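Local coordinates for protein TlmII (Streptoalloteichus hindustanus, PDB 4HVM) that is a tallysomycin biosynthesis protein of the nonribosomal peptide synthetase condensation-domain family, probably acting on phosphopantetheine-bound intermediates, at residues 37-48 and 150-161; 47-56 and 124-134. All blocks are in the same frame, centred on the assembly; numbering follows the deposited sequence.

Interaction 1. Residues 37-48 and 150-161; sequences AARGLLGSGRID and RYMVLGAVWQAY. With SO4 (sulfate ion), chain F.
Leu41 and Trp158 both set CG anti to the carbonyl carbon (chi1 -68° and -79°), which points the leucine at helix 150-161 and the indole back toward strand 37-44, the two passing in opposite directions. The two branches of Leu41 divide the work: CD1 rests on Leu154 CB at 3.7 Å and on Trp158 CD1, while CD2 reaches the Tyr151 ring. The far end of the indole passes beside Gly43, with CZ2 4.0 Å from Gly43 CA. Ile47 CD1 meets the rim of the indole at CH2. At the loop end, Tyr161 brings its hydroxyl to the chain before the next helix, and Asp48 N donates to Tyr161 OH in a nearly straight bond of 2.9 Å. At the other end, Arg39 bends at its second and third torsions and lies across the tyrosine, its CD 3.6 Å from Tyr151 OH. Tyr151 OH is hydrogen-bonded to Glu391 OE2, and a water that accepts from Gly40 N donates to the same hydroxyl. Arg150 NH1 stands over one face of the Arg39 guanidinium, while Arg39 NH2 makes two weak hydrogen bonds to a sulfate, probably from the crystallisation liquor. Helix 150-161 crosses strand 37-44 at -34°; in the sheet, strand 36-44 lies between strands 133-141 and 385-388. Leu136 and Ile386 also touch Trp158, and helix 49-62 flanks Tyr161.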
loop_
_atom_site.group_PDB
_atom_site.type_symbol
_atom_site.label_atom_id
_atom_site.label_comp_id
_atom_site.label_asym_id
_atom_site.label_seq_id
_atom_site.Cartn_x
_atom_site.Cartn_y
_atom_site.Cartn_z
ATOM N N ALA A 37 1.554 -3.317 8.485
ATOM C CA ALA A 37 2.119 -2.035 8.099
ATOM C C ALA A 37 1.879 -1.044 9.226
ATOM O O ALA A 37 0.938 -1.200 10.004
ATOM C CB ALA A 37 1.477 -1.537 6.817
ATOM N N ALA A 38 2.720 -0.019 9.309
ATOM C CA ALA A 38 2.581 0.980 10.362
ATOM C C ALA A 38 2.568 2.405 9.818
ATOM O O ALA A 38 3.420 2.782 9.018
ATOM C CB ALA A 38 3.691 0.818 11.388
ATOM N N ARG A 39 1.587 3.187 10.256
ATOM C CA ARG A 39 1.526 4.609 9.945
ATOM C C ARG A 39 1.209 5.358 11.232
ATOM O O ARG A 39 0.773 4.750 12.210
ATOM C CB ARG A 39 0.452 4.888 8.892
ATOM C CG ARG A 39 0.674 4.164 7.570
ATOM C CD ARG A 39 1.955 4.616 6.895
ATOM N NE ARG A 39 2.629 3.509 6.222
ATOM C CZ ARG A 39 2.413 3.160 4.958
ATOM N NH1 ARG A 39 1.536 3.835 4.227
ATOM N NH2 ARG A 39 3.072 2.139 4.426
ATOM N N GLY A 40 1.428 6.669 11.241
ATOM C CA GLY A 40 1.177 7.454 12.436
ATOM C C GLY A 40 0.939 8.931 12.190
ATOM O O GLY A 40 1.418 9.494 11.207
ATOM N N LEU A 41 0.187 9.556 13.091
ATOM C CA LEU A 41 -0.034 10.997 13.059
ATOM C C LEU A 41 0.634 11.643 14.266
ATOM O O LEU A 41 0.476 11.178 15.395
ATOM C CB LEU A 41 -1.532 11.320 13.058
ATOM C CG LEU A 41 -2.330 10.942 11.810
ATOM C CD1 LEU A 41 -3.789 11.324 11.975
ATOM C CD2 LEU A 41 -1.743 11.591 10.562
ATOM N N LEU A 42 1.383 12.712 14.026
ATOM C CA LEU A 42 2.059 13.421 15.105
ATOM C C LEU A 42 1.226 14.601 15.595
ATOM O O LEU A 42 0.908 15.507 14.827
ATOM C CB LEU A 42 3.434 13.905 14.647
ATOM C CG LEU A 42 4.170 14.869 15.578
ATOM C CD1 LEU A 42 4.401 14.241 16.941
ATOM C CD2 LEU A 42 5.487 15.294 14.955
ATOM N N GLY A 43 0.875 14.582 16.876
ATOM C CA GLY A 43 0.144 15.681 17.481
ATOM C C GLY A 43 1.068 16.560 18.303
ATOM O O GLY A 43 1.938 16.063 19.019
ATOM N N SER A 44 0.883 17.871 18.200
ATOM C CA SER A 44 1.736 18.807 18.918
ATOM C C SER A 44 0.927 19.924 19.567
ATOM O O SER A 44 0.162 20.617 18.898
ATOM C CB SER A 44 2.787 19.398 17.978
ATOM O OG SER A 44 3.759 20.133 18.704
ATOM N N GLY A 45 1.109 20.098 20.871
ATOM C CA GLY A 45 0.374 21.099 21.624
ATOM C C GLY A 45 -0.027 20.545 22.976
ATOM O O GLY A 45 0.528 19.542 23.422
ATOM N N ARG A 46 -0.984 21.188 23.636
ATOM C CA ARG A 46 -1.484 20.683 24.909
ATOM C C ARG A 46 -2.422 19.505 24.662
ATOM O O ARG A 46 -3.551 19.684 24.204
ATOM C CB ARG A 46 -2.199 21.785 25.692
ATOM C CG ARG A 46 -1.358 23.037 25.882
ATOM C CD ARG A 46 -1.952 23.977 26.920
ATOM N NE ARG A 46 -1.438 25.338 26.771
ATOM C CZ ARG A 46 -0.285 25.768 27.275
ATOM N NH1 ARG A 46 0.492 24.948 27.972
ATOM N NH2 ARG A 46 0.094 27.025 27.082
ATOM N N ILE A 47 -1.944 18.300 24.963
ATOM C CA ILE A 47 -2.694 17.082 24.674
ATOM C C ILE A 47 -2.983 16.277 25.938
ATOM O O ILE A 47 -2.070 15.927 26.686
ATOM C CB ILE A 47 -1.938 16.188 23.667
ATOM C CG1 ILE A 47 -1.649 16.956 22.375
ATOM C CG2 ILE A 47 -2.728 14.918 23.377
ATOM C CD1 ILE A 47 -0.751 16.205 21.412
ATOM N N ASP A 48 -4.258 15.993 26.175
ATOM C CA ASP A 48 -4.665 15.152 27.295
ATOM C C ASP A 48 -4.587 13.680 26.886
ATOM O O ASP A 48 -5.393 13.204 26.082
ATOM C CB ASP A 48 -6.086 15.516 27.729
ATOM C CG ASP A 48 -6.434 14.996 29.112
ATOM O OD1 ASP A 48 -5.688 14.149 29.650
ATOM O OD2 ASP A 48 -7.470 15.434 29.657
ATOM N N ARG A 150 -5.849 3.180 7.018
ATOM C CA ARG A 150 -4.991 3.417 8.173
ATOM C C ARG A 150 -5.089 4.864 8.639
ATOM O O ARG A 150 -5.184 5.135 9.833
ATOM C CB ARG A 150 -3.536 3.060 7.864
ATOM C CG ARG A 150 -3.315 1.615 7.454
ATOM C CD ARG A 150 -1.829 1.288 7.387
ATOM N NE ARG A 150 -1.543 0.241 6.412
ATOM C CZ ARG A 150 -1.033 0.462 5.205
ATOM N NH1 ARG A 150 -0.732 1.695 4.822
ATOM N NH2 ARG A 150 -0.813 -0.556 4.384
ATOM N N TYR A 151 -5.075 5.793 7.691
ATOM C CA TYR A 151 -5.182 7.207 8.022
ATOM C C TYR A 151 -6.621 7.616 8.335
ATOM O O TYR A 151 -6.856 8.590 9.051
ATOM C CB TYR A 151 -4.607 8.063 6.897
ATOM C CG TYR A 151 -3.099 8.064 6.857
ATOM C CD1 TYR A 151 -2.367 8.618 7.895
ATOM C CD2 TYR A 151 -2.407 7.524 5.783
ATOM C CE1 TYR A 151 -0.990 8.629 7.871
ATOM C CE2 TYR A 151 -1.024 7.532 5.748
ATOM C CZ TYR A 151 -0.322 8.086 6.795
ATOM O OH TYR A 151 1.053 8.098 6.769
HETATM N N MSE A 152 -7.580 6.873 7.791
HETATM C CA MSE A 152 -8.985 7.087 8.124
HETATM C C MSE A 152 -9.189 6.806 9.606
HETATM O O MSE A 152 -9.795 7.603 10.328
HETATM C CB MSE A 152 -9.894 6.179 7.290
HETATM C CG MSE A 152 -9.881 6.474 5.800
HETATM SE SE MSE A 152 -11.239 5.475 4.818
HETATM C CE MSE A 152 -12.799 6.424 5.487
ATOM N N VAL A 153 -8.660 5.671 10.054
ATOM C CA VAL A 153 -8.768 5.269 11.450
ATOM C C VAL A 153 -8.047 6.252 12.363
ATOM O O VAL A 153 -8.591 6.673 13.383
ATOM C CB VAL A 153 -8.207 3.848 11.679
ATOM C CG1 VAL A 153 -8.154 3.522 13.165
ATOM C CG2 VAL A 153 -9.048 2.824 10.944
ATOM N N LEU A 154 -6.823 6.620 11.989
ATOM C CA LEU A 154 -6.038 7.576 12.764
ATOM C C LEU A 154 -6.731 8.932 12.837
ATOM O O LEU A 154 -6.720 9.589 13.879
ATOM C CB LEU A 154 -4.635 7.737 12.172
ATOM C CG LEU A 154 -3.674 6.559 12.340
ATOM C CD1 LEU A 154 -2.340 6.847 11.671
ATOM C CD2 LEU A 154 -3.478 6.239 13.810
ATOM N N GLY A 155 -7.329 9.346 11.725
ATOM C CA GLY A 155 -8.064 10.596 11.681
ATOM C C GLY A 155 -9.305 10.540 12.547
ATOM O O GLY A 155 -9.663 11.520 13.203
ATOM N N ALA A 156 -9.959 9.383 12.556
ATOM C CA ALA A 156 -11.177 9.189 13.335
ATOM C C ALA A 156 -10.923 9.302 14.838
ATOM O O ALA A 156 -11.786 9.763 15.588
ATOM C CB ALA A 156 -11.809 7.845 13.005
ATOM N N VAL A 157 -9.739 8.881 15.273
ATOM C CA VAL A 157 -9.371 8.964 16.682
ATOM C C VAL A 157 -9.235 10.418 17.121
ATOM O O VAL A 157 -9.721 10.804 18.183
ATOM C CB VAL A 157 -8.063 8.205 16.976
ATOM C CG1 VAL A 157 -7.666 8.377 18.434
ATOM C CG2 VAL A 157 -8.219 6.730 16.634
ATOM N N TRP A 158 -8.584 11.225 16.293
ATOM C CA TRP A 158 -8.445 12.646 16.585
ATOM C C TRP A 158 -9.785 13.372 16.503
ATOM O O TRP A 158 -10.010 14.359 17.204
ATOM C CB TRP A 158 -7.423 13.295 15.652
ATOM C CG TRP A 158 -6.000 13.035 16.059
ATOM C CD1 TRP A 158 -5.087 12.256 15.409
ATOM C CD2 TRP A 158 -5.334 13.551 17.218
ATOM N NE1 TRP A 158 -3.889 12.261 16.090
ATOM C CE2 TRP A 158 -4.017 13.049 17.205
ATOM C CE3 TRP A 158 -5.724 14.391 18.265
ATOM C CZ2 TRP A 158 -3.089 13.361 18.199
ATOM C CZ3 TRP A 158 -4.802 14.700 19.250
ATOM C CH2 TRP A 158 -3.500 14.186 19.210
ATOM N N GLN A 159 -10.670 12.883 15.640
ATOM C CA GLN A 159 -12.019 13.428 15.554
ATOM C C GLN A 159 -12.781 13.188 16.853
ATOM O O GLN A 159 -13.497 14.067 17.334
ATOM C CB GLN A 159 -12.785 12.814 14.379
ATOM C CG GLN A 159 -12.464 13.426 13.021
ATOM C CD GLN A 159 -13.394 12.934 11.922
ATOM O OE1 GLN A 159 -14.162 11.990 12.115
ATOM N NE2 GLN A 159 -13.331 13.579 10.760
ATOM N N ALA A 160 -12.621 11.993 17.412
ATOM C CA ALA A 160 -13.278 11.633 18.662
ATOM C C ALA A 160 -12.728 12.456 19.817
ATOM O O ALA A 160 -13.446 12.759 20.770
ATOM C CB ALA A 160 -13.111 10.146 18.939
ATOM N N TYR A 161 -11.452 12.821 19.720
ATOM C CA TYR A 161 -10.786 13.608 20.753
ATOM C C TYR A 161 -11.441 14.975 20.924
ATOM O O TYR A 161 -11.489 15.517 22.029
ATOM C CB TYR A 161 -9.302 13.766 20.412
ATOM C CG TYR A 161 -8.503 14.562 21.419
ATOM C CD1 TYR A 161 -8.034 13.971 22.585
ATOM C CD2 TYR A 161 -8.202 15.902 21.197
ATOM C CE1 TYR A 161 -7.294 14.691 23.506
ATOM C CE2 TYR A 161 -7.464 16.632 22.115
ATOM C CZ TYR A 161 -7.013 16.020 23.266
ATOM O OH TYR A 161 -6.279 16.743 24.182
HETATM S S SO4 F . 4.191 -0.835 3.759
HETATM O O1 SO4 F . 5.529 -0.506 3.270
HETATM O O2 SO4 F . 3.955 -2.274 3.659
HETATM O O3 SO4 F . 4.083 -0.428 5.158
HETATM O O4 SO4 F . 3.193 -0.134 2.955
HETATM O O HOH W 1 2.895 7.931 9.036
#

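Interaction 2. Residues 47-56 and 124-134; sequences IDDDRLAAAA and LHLVRLSETDV
Arg128 and Asp49 form a side-on salt bridge between strand 124-128 and the first turn of helix 49-56. The arginine runs out with CG anti to the backbone N and then bends at chi3 (-73°), turning the NE edge of its guanidinium to the carboxylate. Arg128 NE donates to Asp49 OD2 at 2.9 Å, on the syn side, whereas Arg128 NH2 meets Asp49 OD1 from above the carboxylate plane; the two planes are 45° apart. The remaining nitrogen, Arg128 NH1, donates to Ser130 O at 2.8 Å, and Val134 CG2 lies over one face of the guanidinium, so the group is fixed from several directions. An alanine at this position is likely to leave the Asp49 carboxylate without its charge partner and Ser130 O without this donor. Farther along the helix the contact is apolar. Leu126 places CD1 against Leu52 CG at 3.7 Å and beside Ala53 CB, while its CD2 turns to the Asp49 carboxylate. Leu52 CD2 also reaches Val134 CG1, and Ala56 CB meets Leu124 CD1 at 3.8 Å. Ile47 CD1 sits 3.9 Å from Val134 CB. Ser130 OG accepts from Asp133 N, an ST motif within the turn that connects strands 122-128 and 133-141 of a beta hairpin. Helix 49-56 runs antiparallel to strand 124-128, at 170°; such helices lying on a mixed sheet are consistent with the chloramphenicol-acetyltransferase-like fold of condensation domains.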
loop_
_atom_site.group_PDB
_atom_site.type_symbol
_atom_site.label_atom_id
_atom_site.label_comp_id
_atom_site.label_asym_id
_atom_site.label_seq_id
_atom_site.Cartn_x
_atom_site.Cartn_y
_atom_site.Cartn_z
ATOM N N ILE A 47 -1.944 18.300 24.963
ATOM C CA ILE A 47 -2.694 17.082 24.674
ATOM C C ILE A 47 -2.983 16.277 25.938
ATOM O O ILE A 47 -2.070 15.927 26.686
ATOM C CB ILE A 47 -1.938 16.188 23.667
ATOM C CG1 ILE A 47 -1.649 16.956 22.375
ATOM C CG2 ILE A 47 -2.728 14.918 23.377
ATOM C CD1 ILE A 47 -0.751 16.205 21.412
ATOM N N ASP A 48 -4.258 15.993 26.175
ATOM C CA ASP A 48 -4.665 15.152 27.295
ATOM C C ASP A 48 -4.587 13.680 26.886
ATOM O O ASP A 48 -5.393 13.204 26.082
ATOM C CB ASP A 48 -6.086 15.516 27.729
ATOM C CG ASP A 48 -6.434 14.996 29.112
ATOM O OD1 ASP A 48 -5.688 14.149 29.650
ATOM O OD2 ASP A 48 -7.470 15.434 29.657
ATOM N N ASP A 49 -3.608 12.968 27.436
ATOM C CA ASP A 49 -3.374 11.572 27.076
ATOM C C ASP A 49 -4.577 10.680 27.357
ATOM O O ASP A 49 -4.963 9.866 26.519
ATOM C CB ASP A 49 -2.141 11.022 27.797
ATOM C CG ASP A 49 -0.842 11.517 27.193
ATOM O OD1 ASP A 49 -0.878 12.099 26.087
ATOM O OD2 ASP A 49 0.218 11.309 27.824
ATOM N N ASP A 50 -5.163 10.838 28.539
ATOM C CA ASP A 50 -6.307 10.031 28.940
ATOM C C ASP A 50 -7.501 10.284 28.030
ATOM O O ASP A 50 -8.260 9.367 27.718
ATOM C CB ASP A 50 -6.675 10.318 30.397
ATOM C CG ASP A 50 -5.579 9.910 31.365
ATOM O OD1 ASP A 50 -5.040 8.791 31.213
ATOM O OD2 ASP A 50 -5.253 10.710 32.270
ATOM N N ARG A 51 -7.656 11.534 27.605
ATOM C CA ARG A 51 -8.736 11.902 26.702
ATOM C C ARG A 51 -8.499 11.284 25.331
ATOM O O ARG A 51 -9.432 10.816 24.679
ATOM C CB ARG A 51 -8.847 13.422 26.580
ATOM C CG ARG A 51 -9.976 13.889 25.677
ATOM C CD ARG A 51 -11.330 13.481 26.236
ATOM N NE ARG A 51 -12.395 13.581 25.240
ATOM C CZ ARG A 51 -12.813 12.567 24.487
ATOM N NH1 ARG A 51 -12.257 11.368 24.612
ATOM N NH2 ARG A 51 -13.789 12.750 23.608
ATOM N N LEU A 52 -7.242 11.285 24.899
ATOM C CA LEU A 52 -6.874 10.698 23.619
ATOM C C LEU A 52 -6.995 9.180 23.663
ATOM O O LEU A 52 -7.419 8.555 22.689
ATOM C CB LEU A 52 -5.452 11.106 23.236
ATOM C CG LEU A 52 -4.931 10.613 21.883
ATOM C CD1 LEU A 52 -5.817 11.087 20.738
ATOM C CD2 LEU A 52 -3.497 11.067 21.679
ATOM N N ALA A 53 -6.621 8.594 24.798
ATOM C CA ALA A 53 -6.728 7.155 24.997
ATOM C C ALA A 53 -8.186 6.715 24.972
ATOM O O ALA A 53 -8.516 5.664 24.424
ATOM C CB ALA A 53 -6.080 6.752 26.313
ATOM N N ALA A 54 -9.055 7.529 25.563
ATOM C CA ALA A 54 -10.482 7.249 25.563
ATOM C C ALA A 54 -11.043 7.357 24.153
ATOM O O ALA A 54 -11.949 6.612 23.774
ATOM C CB ALA A 54 -11.204 8.208 26.491
ATOM N N ALA A 55 -10.494 8.285 23.376
ATOM C CA ALA A 55 -10.933 8.486 22.003
ATOM C C ALA A 55 -10.595 7.270 21.150
ATOM O O ALA A 55 -11.370 6.875 20.279
ATOM C CB ALA A 55 -10.299 9.738 21.420
ATOM N N ALA A 56 -9.432 6.681 21.408
ATOM C CA ALA A 56 -8.991 5.511 20.661
ATOM C C ALA A 56 -9.909 4.324 20.924
ATOM O O ALA A 56 -10.272 3.593 20.002
ATOM C CB ALA A 56 -7.563 5.164 21.025
ATOM N N LEU A 124 -3.496 0.249 18.163
ATOM C CA LEU A 124 -3.316 1.692 18.204
ATOM C C LEU A 124 -2.261 2.031 19.245
ATOM O O LEU A 124 -2.362 1.606 20.394
ATOM C CB LEU A 124 -4.633 2.406 18.520
ATOM C CG LEU A 124 -5.740 2.264 17.484
ATOM C CD1 LEU A 124 -6.951 3.102 17.861
ATOM C CD2 LEU A 124 -5.226 2.648 16.104
ATOM N N HIS A 125 -1.244 2.783 18.836
ATOM C CA HIS A 125 -0.186 3.198 19.752
ATOM C C HIS A 125 -0.326 4.672 20.128
ATOM O O HIS A 125 -0.481 5.530 19.260
ATOM C CB HIS A 125 1.193 2.931 19.141
ATOM C CG HIS A 125 1.523 1.476 18.997
ATOM N ND1 HIS A 125 2.328 0.803 19.891
ATOM C CD2 HIS A 125 1.156 0.565 18.064
ATOM C CE1 HIS A 125 2.441 -0.460 19.516
ATOM N NE2 HIS A 125 1.740 -0.629 18.410
ATOM N N LEU A 126 -0.282 4.956 21.426
ATOM C CA LEU A 126 -0.281 6.328 21.920
ATOM C C LEU A 126 1.093 6.606 22.526
ATOM O O LEU A 126 1.347 6.283 23.686
ATOM C CB LEU A 126 -1.390 6.526 22.958
ATOM C CG LEU A 126 -1.862 7.950 23.263
ATOM C CD1 LEU A 126 -3.276 7.917 23.812
ATOM C CD2 LEU A 126 -0.934 8.653 24.243
ATOM N N VAL A 127 1.980 7.195 21.732
ATOM C CA VAL A 127 3.364 7.388 22.148
ATOM C C VAL A 127 3.651 8.860 22.421
ATOM O O VAL A 127 3.544 9.694 21.522
ATOM C CB VAL A 127 4.347 6.885 21.074
ATOM C CG1 VAL A 127 5.749 6.790 21.641
ATOM C CG2 VAL A 127 3.905 5.535 20.527
ATOM N N ARG A 128 4.010 9.177 23.662
ATOM C CA ARG A 128 4.366 10.547 24.019
ATOM C C ARG A 128 5.873 10.760 23.890
ATOM O O ARG A 128 6.664 10.020 24.475
ATOM C CB ARG A 128 3.894 10.894 25.434
ATOM C CG ARG A 128 4.343 12.271 25.901
ATOM C CD ARG A 128 3.589 12.738 27.136
ATOM N NE ARG A 128 2.212 13.122 26.834
ATOM C CZ ARG A 128 1.844 14.334 26.429
ATOM N NH1 ARG A 128 2.750 15.288 26.264
ATOM N NH2 ARG A 128 0.565 14.591 26.182
ATOM N N LEU A 129 6.257 11.777 23.124
ATOM C CA LEU A 129 7.664 12.050 22.846
ATOM C C LEU A 129 8.232 13.149 23.742
ATOM O O LEU A 129 9.414 13.131 24.086
ATOM C CB LEU A 129 7.842 12.445 21.379
ATOM C CG LEU A 129 7.194 11.530 20.340
ATOM C CD1 LEU A 129 7.540 11.993 18.934
ATOM C CD2 LEU A 129 7.620 10.087 20.550
ATOM N N SER A 130 7.386 14.105 24.108
ATOM C CA SER A 130 7.802 15.230 24.938
ATOM C C SER A 130 6.603 15.836 25.653
ATOM O O SER A 130 5.549 15.210 25.757
ATOM C CB SER A 130 8.496 16.296 24.088
ATOM O OG SER A 130 7.646 16.755 23.049
ATOM N N GLU A 131 6.764 17.061 26.138
ATOM C CA GLU A 131 5.691 17.744 26.849
ATOM C C GLU A 131 4.624 18.270 25.895
ATOM O O GLU A 131 3.524 18.625 26.319
ATOM C CB GLU A 131 6.255 18.888 27.690
ATOM C CG GLU A 131 7.276 18.435 28.717
ATOM C CD GLU A 131 6.731 17.360 29.643
ATOM O OE1 GLU A 131 7.439 16.355 29.871
ATOM O OE2 GLU A 131 5.600 17.524 30.147
ATOM N N THR A 132 4.951 18.316 24.608
ATOM C CA THR A 132 4.027 18.839 23.608
ATOM C C THR A 132 3.687 17.818 22.523
ATOM O O THR A 132 2.612 17.876 21.928
ATOM C CB THR A 132 4.585 20.109 22.930
ATOM O OG1 THR A 132 5.815 19.797 22.263
ATOM C CG2 THR A 132 4.834 21.204 23.958
ATOM N N ASP A 133 4.602 16.884 22.273
ATOM C CA ASP A 133 4.472 15.961 21.147
ATOM C C ASP A 133 3.970 14.570 21.525
ATOM O O ASP A 133 4.527 13.909 22.401
ATOM C CB ASP A 133 5.801 15.848 20.391
ATOM C CG ASP A 133 6.129 17.098 19.590
ATOM O OD1 ASP A 133 5.589 18.177 19.916
ATOM O OD2 ASP A 133 6.927 17.000 18.631
ATOM N N VAL A 134 2.913 14.133 20.845
ATOM C CA VAL A 134 2.375 12.788 21.013
ATOM C C VAL A 134 2.121 12.155 19.652
ATOM O O VAL A 134 1.479 12.757 18.793
ATOM C CB VAL A 134 1.051 12.801 21.792
ATOM C CG1 VAL A 134 0.449 11.404 21.838
ATOM C CG2 VAL A 134 1.266 13.336 23.193
#

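How the interactions relate
Interactions 1 and 2 have centres 9 Å apart and share Ile47 and Asp48, the connection from strand 36-44 into helix 49-62. Along the chain the order is strand 36-44, helix 49-62, strands 122-128 and 133-141, then helix 147-161, so interaction 2 starts where the first segment of interaction 1 ends, and its second segment, 124-134, comes before 150-161. One mixed sheet serves both: strands 36-44 and 133-141 are neighbours in it, with probable backbone hydrogen bonds from Gly43 N to Val134 O and from Gly45 N to Thr132 O. The helices also touch each other, Ala55 CB packing on Val157 O. Together the contacts hold two helices against this sheet within the condensation-domain region.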